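Long-range contact in Non-structural polyprotein (PDB 4GUA), which carries the nsP2 cysteine protease that probably cleaves the viral polyprotein, still joined to the macro and zinc-binding domains of nsP3: residues Glu568-Leu573 with Ser631-Pro636. Sequence-based numbering, arbitrary orientation.
Sequences ESNEQL and SSTPLP
Asn570 reaches from segment 568-573 of helix 566-577 to the loop 631-636 and gives an N-H of its side-chain amide to the backbone carbonyl of Pro634. The bond, ND2 to O 2.9 Å, is nearly straight (164°) and lies almost in the asparagine amide plane, though ND2 approaches the carbonyl at a bend, with a C=O...N angle of 136°. CG stands beside the backbone N of Asn570 and anti to its carbonyl carbon (chi1 -74°), which carries the amide out to the loop. Around this bond the packing is close: Thr633 lays its methyl CG2 against the amide, 3.5 Å from Asn570 CG, while Leu635 sends CD2 to the helix backbone, 3.6 Å from Glu571 N. Alongside, Glu571, its chain extended, runs obliquely past the ring of Pro636 and touches CG with OE1 at 3.4 Å, a van der Waals meeting without a polar bond. The open side is the exposed ring of Pro634, which only brushes Asn570 ND2 through CD at 3.7 Å. The loop follows strand 627-629 in the nsP3 zinc-binding domain, and the side chain of Thr633 is about 6 Å from the zinc ion held by Cys605, Cys607, Cys630 and Cys648. The contact therefore joins the metal site to helix 566-577, where Leu635 also meets Cys574, while Ser569 and Leu573 pack on helix 550-562.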
loop_
_atom_site.group_PDB
_atom_site.type_symbol
_atom_site.label_atom_id
_atom_site.label_comp_id
_atom_site.label_asym_id
_atom_site.label_seq_id
_atom_site.Cartn_x
_atom_site.Cartn_y
_atom_site.Cartn_z
ATOM N N GLU A 568 2.423 22.349 -6.284
ATOM C CA GLU A 568 2.852 23.351 -5.313
ATOM C C GLU A 568 3.907 22.714 -4.418
ATOM O O GLU A 568 4.897 23.347 -4.043
ATOM C CB GLU A 568 1.676 23.847 -4.467
ATOM C CG GLU A 568 0.447 24.262 -5.268
ATOM C CD GLU A 568 -0.579 25.021 -4.438
ATOM O OE1 GLU A 568 -0.236 25.450 -3.313
ATOM O OE2 GLU A 568 -1.736 25.156 -4.900
ATOM N N SER A 569 3.690 21.442 -4.095
ATOM C CA SER A 569 4.608 20.685 -3.257
ATOM C C SER A 569 6.000 20.612 -3.873
ATOM O O SER A 569 7.000 20.897 -3.215
ATOM C CB SER A 569 4.083 19.269 -3.059
ATOM O OG SER A 569 4.850 18.607 -2.074
ATOM N N ASN A 570 6.060 20.232 -5.143
ATOM C CA ASN A 570 7.338 20.078 -5.815
ATOM C C ASN A 570 8.034 21.414 -5.995
ATOM O O ASN A 570 9.262 21.472 -6.022
ATOM C CB ASN A 570 7.149 19.380 -7.157
ATOM C CG ASN A 570 6.874 17.904 -6.999
ATOM O OD1 ASN A 570 7.200 17.312 -5.970
ATOM N ND2 ASN A 570 6.267 17.299 -8.015
ATOM N N GLU A 571 7.256 22.485 -6.117
ATOM C CA GLU A 571 7.823 23.827 -6.169
ATOM C C GLU A 571 8.551 24.154 -4.863
ATOM O O GLU A 571 9.684 24.645 -4.866
ATOM C CB GLU A 571 6.732 24.861 -6.419
ATOM C CG GLU A 571 7.264 26.191 -6.920
ATOM C CD GLU A 571 6.187 27.252 -7.015
ATOM O OE1 GLU A 571 5.020 26.945 -6.678
ATOM O OE2 GLU A 571 6.511 28.388 -7.433
ATOM N N GLN A 572 7.891 23.885 -3.744
ATOM C CA GLN A 572 8.503 24.099 -2.442
ATOM C C GLN A 572 9.708 23.181 -2.251
ATOM O O GLN A 572 10.669 23.535 -1.569
ATOM C CB GLN A 572 7.485 23.862 -1.334
ATOM C CG GLN A 572 6.313 24.824 -1.372
ATOM C CD GLN A 572 6.754 26.266 -1.461
ATOM O OE1 GLN A 572 7.752 26.660 -0.854
ATOM N NE2 GLN A 572 6.022 27.060 -2.233
ATOM N N LEU A 573 9.652 21.994 -2.847
ATOM C CA LEU A 573 10.764 21.065 -2.758
ATOM C C LEU A 573 11.947 21.635 -3.519
ATOM O O LEU A 573 13.092 21.470 -3.105
ATOM C CB LEU A 573 10.381 19.692 -3.311
ATOM C CG LEU A 573 11.497 18.640 -3.347
ATOM C CD1 LEU A 573 12.039 18.360 -1.955
ATOM C CD2 LEU A 573 10.998 17.347 -3.981
ATOM N N SER A 631 9.848 15.817 -16.217
ATOM C CA SER A 631 8.404 15.962 -16.333
ATOM C C SER A 631 7.657 15.019 -15.385
ATOM O O SER A 631 6.457 15.189 -15.152
ATOM C CB SER A 631 7.964 15.712 -17.779
ATOM O OG SER A 631 8.105 14.348 -18.142
ATOM N N SER A 632 8.364 14.030 -14.842
ATOM C CA SER A 632 7.773 13.117 -13.866
ATOM C C SER A 632 7.783 13.733 -12.472
ATOM O O SER A 632 7.350 13.115 -11.507
ATOM C CB SER A 632 8.496 11.775 -13.854
ATOM O OG SER A 632 8.196 11.030 -15.020
ATOM N N THR A 633 8.298 14.948 -12.367
ATOM C CA THR A 633 8.146 15.715 -11.148
ATOM C C THR A 633 7.379 16.974 -11.533
ATOM O O THR A 633 7.979 18.014 -11.813
ATOM C CB THR A 633 9.506 16.071 -10.542
ATOM O OG1 THR A 633 10.147 14.878 -10.083
ATOM C CG2 THR A 633 9.356 17.038 -9.379
ATOM N N PRO A 634 6.040 16.873 -11.567
ATOM C CA PRO A 634 5.178 17.957 -12.052
ATOM C C PRO A 634 5.402 19.245 -11.288
ATOM O O PRO A 634 5.502 19.236 -10.063
ATOM C CB PRO A 634 3.768 17.426 -11.797
ATOM C CG PRO A 634 3.916 15.956 -11.756
ATOM C CD PRO A 634 5.256 15.700 -11.147
ATOM N N LEU A 635 5.475 20.347 -12.022
ATOM C CA LEU A 635 5.651 21.656 -11.417
ATOM C C LEU A 635 4.568 22.592 -11.901
ATOM O O LEU A 635 3.887 22.308 -12.887
ATOM C CB LEU A 635 7.022 22.225 -11.771
ATOM C CG LEU A 635 8.201 21.598 -11.032
ATOM C CD1 LEU A 635 9.506 21.980 -11.697
ATOM C CD2 LEU A 635 8.201 22.035 -9.574
ATOM N N PRO A 636 4.405 23.722 -11.207
ATOM C CA PRO A 636 3.439 24.697 -11.697
ATOM C C PRO A 636 3.751 25.071 -13.138
ATOM O O PRO A 636 4.875 24.896 -13.608
ATOM C CB PRO A 636 3.652 25.893 -10.765
ATOM C CG PRO A 636 4.160 25.301 -9.503
ATOM C CD PRO A 636 4.969 24.101 -9.900
#